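Local coordinates for zinc chaperone AztD (Citrobacter koseri, PDB 6CMK), which acts as a periplasmic zinc chaperone, handing one zinc ion directly to the solute-binding protein AztC without forming a stable complex, at residues A179-P184 against G195-D200; A41-P46 against Q391-V396; T259-G264 against I272-P277. All blocks are in the same frame, centred on the assembly; numbering follows the deposited sequence.

Contact 1: A179-P184 against G195-D200; sequences AVVSIP and GARVVD
Ile183 lies across Arg197 near the loop end of an antiparallel beta hairpin, whose strands 178-183 and 195-200 belong to one blade of the beta propeller. Further along, the backbones are paired by hydrogen bonds in both directions at Ala179 with Val199 and at Val181 with Arg197; Val199 N to Ala179 O, at 2.8 Å, is almost straight. Val180 with Val198, between them, and Ser182 with Ala196, on the loop side of Arg197, are the non-hydrogen-bonded pairs.

The face carrying Val180, Ser182, Ala196 and Val198 is wholly buried and, apart from Ser182, apolar. Val180 CG1, anti to the backbone N (chi1 171°), reaches Ala196 CB at 3.8 Å, while its other methyl, CG2, meets Val198 CG2 at 4.1 Å. Strand 232-237 closes over this layer through Leu234 and Ile236. Ser182 OG turns instead to His168 and the backbone N of Val171; the Ser182 side chain lies about 8 Å from those of the zinc ligands His126 and His169.

On the other face Val181, Ile183 and Val199 are buried too, and only Arg197 is partly exposed. Val181 CG2 meets Val199 CG1 at 4.1 Å, and Arg197 bends at chi3 (63°) to bring its guanidinium over Ile183 while NE forms a salt bridge with Asp209. The two side chains cross nearly at a right angle, with Ile183 CG1 centred over one guanidinium face, 3.6 Å from Arg197 CZ.

Contact 2: A41-P46 against Q391-V396; sequences ADHDKP and QPFNIV
Gln391 and the turn at Asp42 to Asp44 are tied together by both backbone and side-chain bonds. The carboxylate of Asp42 serves both sides of the contact. Its OD2 accepts the backbone N of Gln391 at 2.8 Å, on the syn side but tilted well out of the carboxylate plane, while OD1 takes two donors from its own segment, Asp44 N and Lys45 N, arriving from opposite faces of that plane. The Lys45 bond is nearly straight, at 173°, and the pair makes an Asx turn within a wider Asx motif. With CG anti to the backbone N (chi1 -166°), Asp42 brings its carboxylate back toward Gln391.

Gln391 O in turn accepts from His43 N at 3.0 Å. The imidazole of His43 is held by its ND1, which donates within the ring plane to Asp44 OD1 at 2.8 Å but meets that oxygen from above the carboxylate plane. The Gln391 amide lies nearly coplanar with the same carboxylate. Across from this polar cluster, the edge of His43 points into the face of Phe393, a T-shaped pair with planes 72° apart and His43 CD2 3.6 Å from Phe393 CE2; Asn394 ND2 lies over the opposite face of the phenyl, and Asn394 OD1 is bonded to Asn69.

Ala41 is served at both backbone polar atoms: its N donates to Asn394 O at 2.8 Å, and its O accepts from Phe393 N at 2.9 Å. Phe393 and Asn394 together face Ala41, a classic beta bulge, in the blade where the C-terminal strand 392-403 pairs with the N-terminal strand 32-42, the Velcro closure of a beta propeller.

Contact 3: T259-G264 against I272-P277; sequences TSTLIG and IGNYGP
Strands 262-264 and 272-274 run antiparallel, their axes 4.9 Å apart at 169°, with Ile263 and Ile272 bonded N to O in both directions and Leu262 with Gly273 as the adjoining non-hydrogen-bonded pair. The backbone ladder reaches one step further through Asn274 N to Thr261 O at 3.2 Å, beyond which residues 259-261, leading into the strand, are held through side chains.

Asn274 carries that part. Its CG sits between the backbone N and the carbonyl carbon (chi1 68°), which swings the amide over the turn at Ser260 and Thr261. OD1 receives two backbone donors: Ser260 N at 2.8 Å, in the carbonyl plane and on a lone pair, and Thr261 N at 3.0 Å, from well above that plane. The other end of the amide, ND2, donates in its own plane to Ser260 OG at an N-H...O angle of 164°, so three bonds fix the rotation of the group. Thr259 OG1 donates to the backbone oxygen Asn274 O at 2.7 Å and lies at the edge of the Tyr275 ring, in its plane. The methyl of the same threonine, CG2, comes within 3.6 Å of Gly273 CA, where the glycine has no side chain to obstruct it. On the face bearing the isoleucines, Ile263 and Ile272 lie side by side and point the same way, Ile263 CG1 against Ile272 CB.

Ser260 O accepts from ND1 of His216, a ligand of the first high-affinity zinc site, so the turn held by Asn274 is a second-shell element that probably orients that ligand. Strand 300-305 of the next blade packs on both isoleucines through Phe303, strand 224-228 touches Leu262, and strand 279-283 continues the sheet beyond Gly273.

Overall arrangement
The three contacts lie in three different blades of one beta propeller and do not touch one another. Contact 2 joins residues near the two chain ends, so contacts 1 and 3 are nested within the long loop it closes; contact 1 comes first along the chain, contact 3 follows in series. Contacts 1 and 2 are on opposite sides of the chain's centre, 31 Å between centres, whereas the centre of contact 3 is about 21 Å from that of contact 1 and 22 Å from that of contact 2. Contacts 1 and 3 are local hairpins near the His126, His169 and His216 zinc site; contact 2, away from the annotated sites, closes the ring of blades, and so probably contributes to keeping those ligands in place.

Contact 1: A179-P184 against G195-D200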
loop_
_atom_site.group_PDB
_atom_site.type_symbol
_atom_site.label_atom_id
_atom_site.label_comp_id
_atom_site.label_asym_id
_atom_site.label_seq_id
_atom_site.Cartn_x
_atom_site.Cartn_y
_atom_site.Cartn_z
ATOM N N ALA B 179 -6.277 -8.102 21.172
ATOM C CA ALA B 179 -7.482 -8.084 20.358
ATOM C C ALA B 179 -8.505 -7.202 21.053
ATOM O O ALA B 179 -8.419 -6.949 22.254
ATOM C CB ALA B 179 -8.067 -9.482 20.132
ATOM N N VAL B 180 -9.461 -6.706 20.276
ATOM C CA VAL B 180 -10.653 -6.065 20.817
ATOM C C VAL B 180 -11.812 -7.015 20.584
ATOM O O VAL B 180 -12.042 -7.452 19.450
ATOM C CB VAL B 180 -10.922 -4.700 20.165
ATOM C CG1 VAL B 180 -12.294 -4.165 20.593
ATOM C CG2 VAL B 180 -9.817 -3.720 20.538
ATOM N N VAL B 181 -12.537 -7.338 21.648
ATOM C CA VAL B 181 -13.643 -8.280 21.552
ATOM C C VAL B 181 -14.881 -7.647 22.158
ATOM O O VAL B 181 -14.809 -6.833 23.084
ATOM C CB VAL B 181 -13.347 -9.630 22.253
ATOM C CG1 VAL B 181 -12.138 -10.298 21.640
ATOM C CG2 VAL B 181 -13.147 -9.437 23.745
ATOM N N SER B 182 -16.026 -8.054 21.636
ATOM C CA SER B 182 -17.295 -7.611 22.171
ATOM C C SER B 182 -17.571 -8.301 23.500
ATOM O O SER B 182 -17.083 -9.402 23.771
ATOM C CB SER B 182 -18.397 -7.912 21.168
ATOM O OG SER B 182 -18.378 -9.280 20.823
ATOM N N ILE B 183 -18.360 -7.633 24.327
ATOM C CA ILE B 183 -18.676 -8.067 25.686
ATOM C C ILE B 183 -20.085 -8.643 25.667
ATOM O O ILE B 183 -21.015 -7.943 25.253
ATOM C CB ILE B 183 -18.582 -6.891 26.670
ATOM C CG1 ILE B 183 -17.155 -6.320 26.691
ATOM C CG2 ILE B 183 -19.043 -7.308 28.062
ATOM C CD1 ILE B 183 -17.081 -4.942 27.312
ATOM N N PRO B 184 -20.305 -9.888 26.095
ATOM C CA PRO B 184 -21.672 -10.422 26.069
ATOM C C PRO B 184 -22.549 -9.702 27.079
ATOM O O PRO B 184 -22.087 -9.233 28.123
ATOM C CB PRO B 184 -21.491 -11.897 26.447
ATOM C CG PRO B 184 -20.225 -11.914 27.270
ATOM C CD PRO B 184 -19.341 -10.856 26.654
ATOM N N GLY B 195 -20.798 -3.831 24.656
ATOM C CA GLY B 195 -19.628 -2.990 24.517
ATOM C C GLY B 195 -18.478 -3.818 23.983
ATOM O O GLY B 195 -18.684 -4.920 23.468
ATOM N N ALA B 196 -17.270 -3.281 24.129
ATOM C CA ALA B 196 -16.067 -3.949 23.657
ATOM C C ALA B 196 -14.950 -3.697 24.653
ATOM O O ALA B 196 -14.978 -2.724 25.410
ATOM C CB ALA B 196 -15.641 -3.460 22.269
ATOM N N ARG B 197 -13.949 -4.574 24.632
ATOM C CA ARG B 197 -12.799 -4.400 25.501
ATOM C C ARG B 197 -11.535 -4.888 24.816
ATOM O O ARG B 197 -11.568 -5.750 23.933
ATOM C CB ARG B 197 -12.972 -5.142 26.832
ATOM C CG ARG B 197 -13.094 -6.656 26.716
ATOM C CD ARG B 197 -12.983 -7.315 28.094
ATOM N NE ARG B 197 -14.060 -6.926 28.998
ATOM C CZ ARG B 197 -15.085 -7.702 29.356
ATOM N NH1 ARG B 197 -15.203 -8.939 28.897
ATOM N NH2 ARG B 197 -16.005 -7.235 30.194
ATOM N N VAL B 198 -10.416 -4.330 25.252
ATOM C CA VAL B 198 -9.101 -4.825 24.864
ATOM C C VAL B 198 -8.770 -6.042 25.718
ATOM O O VAL B 198 -8.981 -6.031 26.936
ATOM C CB VAL B 198 -8.041 -3.725 25.037
ATOM C CG1 VAL B 198 -6.657 -4.251 24.669
ATOM C CG2 VAL B 198 -8.393 -2.491 24.202
ATOM N N VAL B 199 -8.262 -7.098 25.083
ATOM C CA VAL B 199 -7.689 -8.229 25.802
ATOM C C VAL B 199 -6.309 -8.516 25.224
ATOM O O VAL B 199 -6.039 -8.225 24.055
ATOM C CB VAL B 199 -8.585 -9.492 25.734
ATOM C CG1 VAL B 199 -9.944 -9.221 26.367
ATOM C CG2 VAL B 199 -8.726 -9.993 24.298
ATOM N N ASP B 200 -5.417 -9.064 26.053
ATOM C CA ASP B 200 -4.181 -9.593 25.498
ATOM C C ASP B 200 -4.480 -10.967 24.905
ATOM O O ASP B 200 -5.630 -11.421 24.891
ATOM C CB ASP B 200 -3.058 -9.599 26.542
ATOM C CG ASP B 200 -3.286 -10.573 27.668
ATOM O OD1 ASP B 200 -4.062 -11.532 27.506
ATOM O OD2 ASP B 200 -2.658 -10.373 28.737
#

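Contact 2: A41-P46 against Q391-V396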
loop_
_atom_site.group_PDB
_atom_site.type_symbol
_atom_site.label_atom_id
_atom_site.label_comp_id
_atom_site.label_asym_id
_atom_site.label_seq_id
_atom_site.Cartn_x
_atom_site.Cartn_y
_atom_site.Cartn_z
ATOM N N ALA B 41 -20.209 -16.848 -4.116
ATOM C CA ALA B 41 -20.835 -17.926 -3.367
ATOM C C ALA B 41 -22.290 -18.092 -3.788
ATOM O O ALA B 41 -23.024 -17.111 -3.940
ATOM C CB ALA B 41 -20.758 -17.658 -1.862
ATOM N N ASP B 42 -22.693 -19.343 -3.970
ATOM C CA ASP B 42 -24.079 -19.670 -4.266
ATOM C C ASP B 42 -24.910 -19.555 -2.999
ATOM O O ASP B 42 -24.437 -19.859 -1.900
ATOM C CB ASP B 42 -24.169 -21.082 -4.838
ATOM C CG ASP B 42 -25.510 -21.369 -5.469
ATOM O OD1 ASP B 42 -26.411 -21.860 -4.753
ATOM O OD2 ASP B 42 -25.660 -21.080 -6.672
ATOM N N HIS B 43 -26.157 -19.107 -3.151
ATOM C CA HIS B 43 -26.984 -18.862 -1.976
ATOM C C HIS B 43 -27.362 -20.162 -1.286
ATOM O O HIS B 43 -27.452 -20.209 -0.055
ATOM C CB HIS B 43 -28.255 -18.100 -2.344
ATOM C CG HIS B 43 -29.148 -17.857 -1.170
ATOM N ND1 HIS B 43 -30.159 -18.722 -0.816
ATOM C CD2 HIS B 43 -29.156 -16.868 -0.245
ATOM C CE1 HIS B 43 -30.764 -18.267 0.264
ATOM N NE2 HIS B 43 -30.177 -17.143 0.631
ATOM N N ASP B 44 -27.599 -21.217 -2.063
ATOM C CA ASP B 44 -28.106 -22.486 -1.551
ATOM C C ASP B 44 -27.077 -23.601 -1.581
ATOM O O ASP B 44 -27.016 -24.405 -0.648
ATOM C CB ASP B 44 -29.328 -22.930 -2.365
ATOM C CG ASP B 44 -30.290 -21.795 -2.640
ATOM O OD1 ASP B 44 -30.935 -21.313 -1.686
ATOM O OD2 ASP B 44 -30.389 -21.374 -3.814
ATOM N N LYS B 45 -26.296 -23.681 -2.618
ATOM C CA LYS B 45 -25.391 -24.814 -2.719
ATOM C C LYS B 45 -24.039 -24.474 -2.102
ATOM O O LYS B 45 -23.597 -23.321 -2.154
ATOM C CB LYS B 45 -25.200 -25.215 -4.179
ATOM C CG LYS B 45 -26.494 -25.600 -4.899
ATOM C CD LYS B 45 -27.450 -26.350 -3.979
ATOM C CE LYS B 45 -28.474 -27.162 -4.773
ATOM N NZ LYS B 45 -28.867 -26.484 -6.041
ATOM N N PRO B 46 -23.373 -25.457 -1.503
ATOM C CA PRO B 46 -22.045 -25.216 -0.906
ATOM C C PRO B 46 -20.944 -25.151 -1.958
ATOM O O PRO B 46 -20.081 -26.030 -2.079
ATOM C CB PRO B 46 -21.890 -26.418 0.032
ATOM C CG PRO B 46 -22.639 -27.503 -0.655
ATOM C CD PRO B 46 -23.847 -26.834 -1.255
ATOM N N GLN B 391 -27.677 -19.628 -8.013
ATOM C CA GLN B 391 -28.092 -18.355 -7.436
ATOM C C GLN B 391 -26.837 -17.643 -6.953
ATOM O O GLN B 391 -26.536 -17.635 -5.748
ATOM C CB GLN B 391 -29.086 -18.559 -6.300
ATOM C CG GLN B 391 -30.454 -18.954 -6.782
ATOM C CD GLN B 391 -31.501 -18.766 -5.716
ATOM O OE1 GLN B 391 -32.505 -18.083 -5.922
ATOM N NE2 GLN B 391 -31.267 -19.369 -4.557
ATOM N N PRO B 392 -26.070 -17.054 -7.864
ATOM C CA PRO B 392 -24.879 -16.313 -7.439
ATOM C C PRO B 392 -25.283 -15.208 -6.481
ATOM O O PRO B 392 -26.181 -14.413 -6.767
ATOM C CB PRO B 392 -24.310 -15.768 -8.751
ATOM C CG PRO B 392 -25.466 -15.758 -9.698
ATOM C CD PRO B 392 -26.326 -16.916 -9.310
ATOM N N PHE B 393 -24.631 -15.183 -5.323
ATOM C CA PHE B 393 -25.090 -14.360 -4.213
ATOM C C PHE B 393 -23.956 -13.487 -3.681
ATOM O O PHE B 393 -23.748 -12.374 -4.176
ATOM C CB PHE B 393 -25.684 -15.287 -3.144
ATOM C CG PHE B 393 -26.243 -14.587 -1.948
ATOM C CD1 PHE B 393 -26.979 -13.427 -2.074
ATOM C CD2 PHE B 393 -26.067 -15.128 -0.691
ATOM C CE1 PHE B 393 -27.500 -12.792 -0.958
ATOM C CE2 PHE B 393 -26.585 -14.507 0.420
ATOM C CZ PHE B 393 -27.302 -13.341 0.293
ATOM N N ASN B 394 -23.208 -13.968 -2.692
ATOM C CA ASN B 394 -22.111 -13.185 -2.134
ATOM C C ASN B 394 -20.932 -13.120 -3.098
ATOM O O ASN B 394 -20.613 -14.088 -3.789
ATOM C CB ASN B 394 -21.641 -13.778 -0.806
ATOM C CG ASN B 394 -22.693 -13.692 0.277
ATOM O OD1 ASN B 394 -22.973 -14.673 0.978
ATOM N ND2 ASN B 394 -23.291 -12.526 0.420
ATOM N N ILE B 395 -20.261 -11.973 -3.120
ATOM C CA ILE B 395 -19.198 -11.759 -4.091
ATOM C C ILE B 395 -18.119 -10.873 -3.477
ATOM O O ILE B 395 -18.406 -9.891 -2.784
ATOM C CB ILE B 395 -19.773 -11.164 -5.401
ATOM C CG1 ILE B 395 -18.666 -10.950 -6.433
ATOM C CG2 ILE B 395 -20.514 -9.856 -5.135
ATOM C CD1 ILE B 395 -19.215 -10.627 -7.818
ATOM N N VAL B 396 -16.863 -11.247 -3.718
ATOM C CA VAL B 396 -15.721 -10.388 -3.424
ATOM C C VAL B 396 -14.773 -10.449 -4.614
ATOM O O VAL B 396 -14.815 -11.376 -5.425
ATOM C CB VAL B 396 -14.977 -10.762 -2.118
ATOM C CG1 VAL B 396 -15.899 -10.588 -0.907
ATOM C CG2 VAL B 396 -14.406 -12.182 -2.192
#

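Contact 3: T259-G264 against I272-P277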
loop_
_atom_site.group_PDB
_atom_site.type_symbol
_atom_site.label_atom_id
_atom_site.label_comp_id
_atom_site.label_asym_id
_atom_site.label_seq_id
_atom_site.Cartn_x
_atom_site.Cartn_y
_atom_site.Cartn_z
ATOM N N THR B 259 -26.733 2.574 13.711
ATOM C CA THR B 259 -26.068 1.772 12.699
ATOM C C THR B 259 -25.857 0.354 13.211
ATOM O O THR B 259 -25.407 0.160 14.348
ATOM C CB THR B 259 -24.719 2.395 12.332
ATOM O OG1 THR B 259 -24.937 3.699 11.779
ATOM C CG2 THR B 259 -23.982 1.524 11.328
ATOM N N SER B 260 -26.162 -0.629 12.364
ATOM C CA SER B 260 -25.883 -2.024 12.661
ATOM C C SER B 260 -25.005 -2.707 11.618
ATOM O O SER B 260 -24.664 -3.878 11.798
ATOM C CB SER B 260 -27.196 -2.806 12.816
ATOM O OG SER B 260 -27.985 -2.738 11.643
ATOM N N THR B 261 -24.622 -2.018 10.540
ATOM C CA THR B 261 -23.762 -2.593 9.514
ATOM C C THR B 261 -22.876 -1.482 8.976
ATOM O O THR B 261 -23.371 -0.382 8.729
ATOM C CB THR B 261 -24.579 -3.197 8.361
ATOM O OG1 THR B 261 -25.660 -3.971 8.891
ATOM C CG2 THR B 261 -23.706 -4.082 7.478
ATOM N N LEU B 262 -21.582 -1.774 8.799
ATOM C CA LEU B 262 -20.601 -0.781 8.376
ATOM C C LEU B 262 -19.753 -1.277 7.213
ATOM O O LEU B 262 -19.474 -2.472 7.083
ATOM C CB LEU B 262 -19.638 -0.412 9.501
ATOM C CG LEU B 262 -20.182 0.370 10.679
ATOM C CD1 LEU B 262 -19.259 0.182 11.875
ATOM C CD2 LEU B 262 -20.339 1.832 10.321
ATOM N N ILE B 263 -19.305 -0.322 6.394
ATOM C CA ILE B 263 -18.224 -0.517 5.438
ATOM C C ILE B 263 -17.243 0.642 5.605
ATOM O O ILE B 263 -17.583 1.707 6.134
ATOM C CB ILE B 263 -18.715 -0.598 3.974
ATOM C CG1 ILE B 263 -19.529 0.646 3.614
ATOM C CG2 ILE B 263 -19.537 -1.870 3.751
ATOM C CD1 ILE B 263 -19.925 0.711 2.154
ATOM N N GLY B 264 -16.008 0.408 5.183
ATOM C CA GLY B 264 -14.930 1.378 5.358
ATOM C C GLY B 264 -14.232 1.722 4.057
ATOM O O GLY B 264 -13.948 0.843 3.241
ATOM N N ILE B 272 -19.251 4.149 6.095
ATOM C CA ILE B 272 -20.661 4.276 5.761
ATOM C C ILE B 272 -21.413 3.244 6.581
ATOM O O ILE B 272 -21.015 2.074 6.638
ATOM C CB ILE B 272 -20.917 4.094 4.260
ATOM C CG1 ILE B 272 -20.200 5.192 3.469
ATOM C CG2 ILE B 272 -22.427 4.152 3.967
ATOM C CD1 ILE B 272 -20.291 5.015 1.976
ATOM N N GLY B 273 -22.460 3.691 7.253
ATOM C CA GLY B 273 -23.317 2.792 7.991
ATOM C C GLY B 273 -24.741 2.873 7.496
ATOM O O GLY B 273 -25.145 3.877 6.901
ATOM N N ASN B 274 -25.517 1.820 7.725
ATOM C CA ASN B 274 -26.948 2.000 7.624
ATOM C C ASN B 274 -27.421 2.875 8.785
ATOM O O ASN B 274 -26.675 3.181 9.717
ATOM C CB ASN B 274 -27.667 0.644 7.581
ATOM C CG ASN B 274 -27.572 -0.136 8.883
ATOM O OD1 ASN B 274 -26.618 -0.013 9.648
ATOM N ND2 ASN B 274 -28.575 -0.971 9.127
ATOM N N TYR B 275 -28.670 3.321 8.702
ATOM C CA TYR B 275 -29.208 4.220 9.713
ATOM C C TYR B 275 -30.716 4.128 9.627
ATOM O O TYR B 275 -31.401 5.117 9.359
ATOM C CB TYR B 275 -28.708 5.657 9.506
ATOM C CG TYR B 275 -28.769 6.501 10.763
ATOM C CD1 TYR B 275 -27.897 6.267 11.819
ATOM C CD2 TYR B 275 -29.692 7.530 10.893
ATOM C CE1 TYR B 275 -27.948 7.024 12.972
ATOM C CE2 TYR B 275 -29.753 8.297 12.042
ATOM C CZ TYR B 275 -28.875 8.038 13.085
ATOM O OH TYR B 275 -28.918 8.790 14.239
ATOM N N GLY B 276 -31.228 2.935 9.866
ATOM C CA GLY B 276 -32.566 2.594 9.475
ATOM C C GLY B 276 -32.534 1.972 8.096
ATOM O O GLY B 276 -31.509 1.973 7.407
ATOM N N PRO B 277 -33.665 1.428 7.663
ATOM C CA PRO B 277 -33.656 0.586 6.456
ATOM C C PRO B 277 -33.503 1.354 5.147
ATOM O O PRO B 277 -33.106 0.739 4.147
ATOM C CB PRO B 277 -35.004 -0.149 6.530
ATOM C CG PRO B 277 -35.850 0.659 7.465
ATOM C CD PRO B 277 -34.926 1.345 8.414
#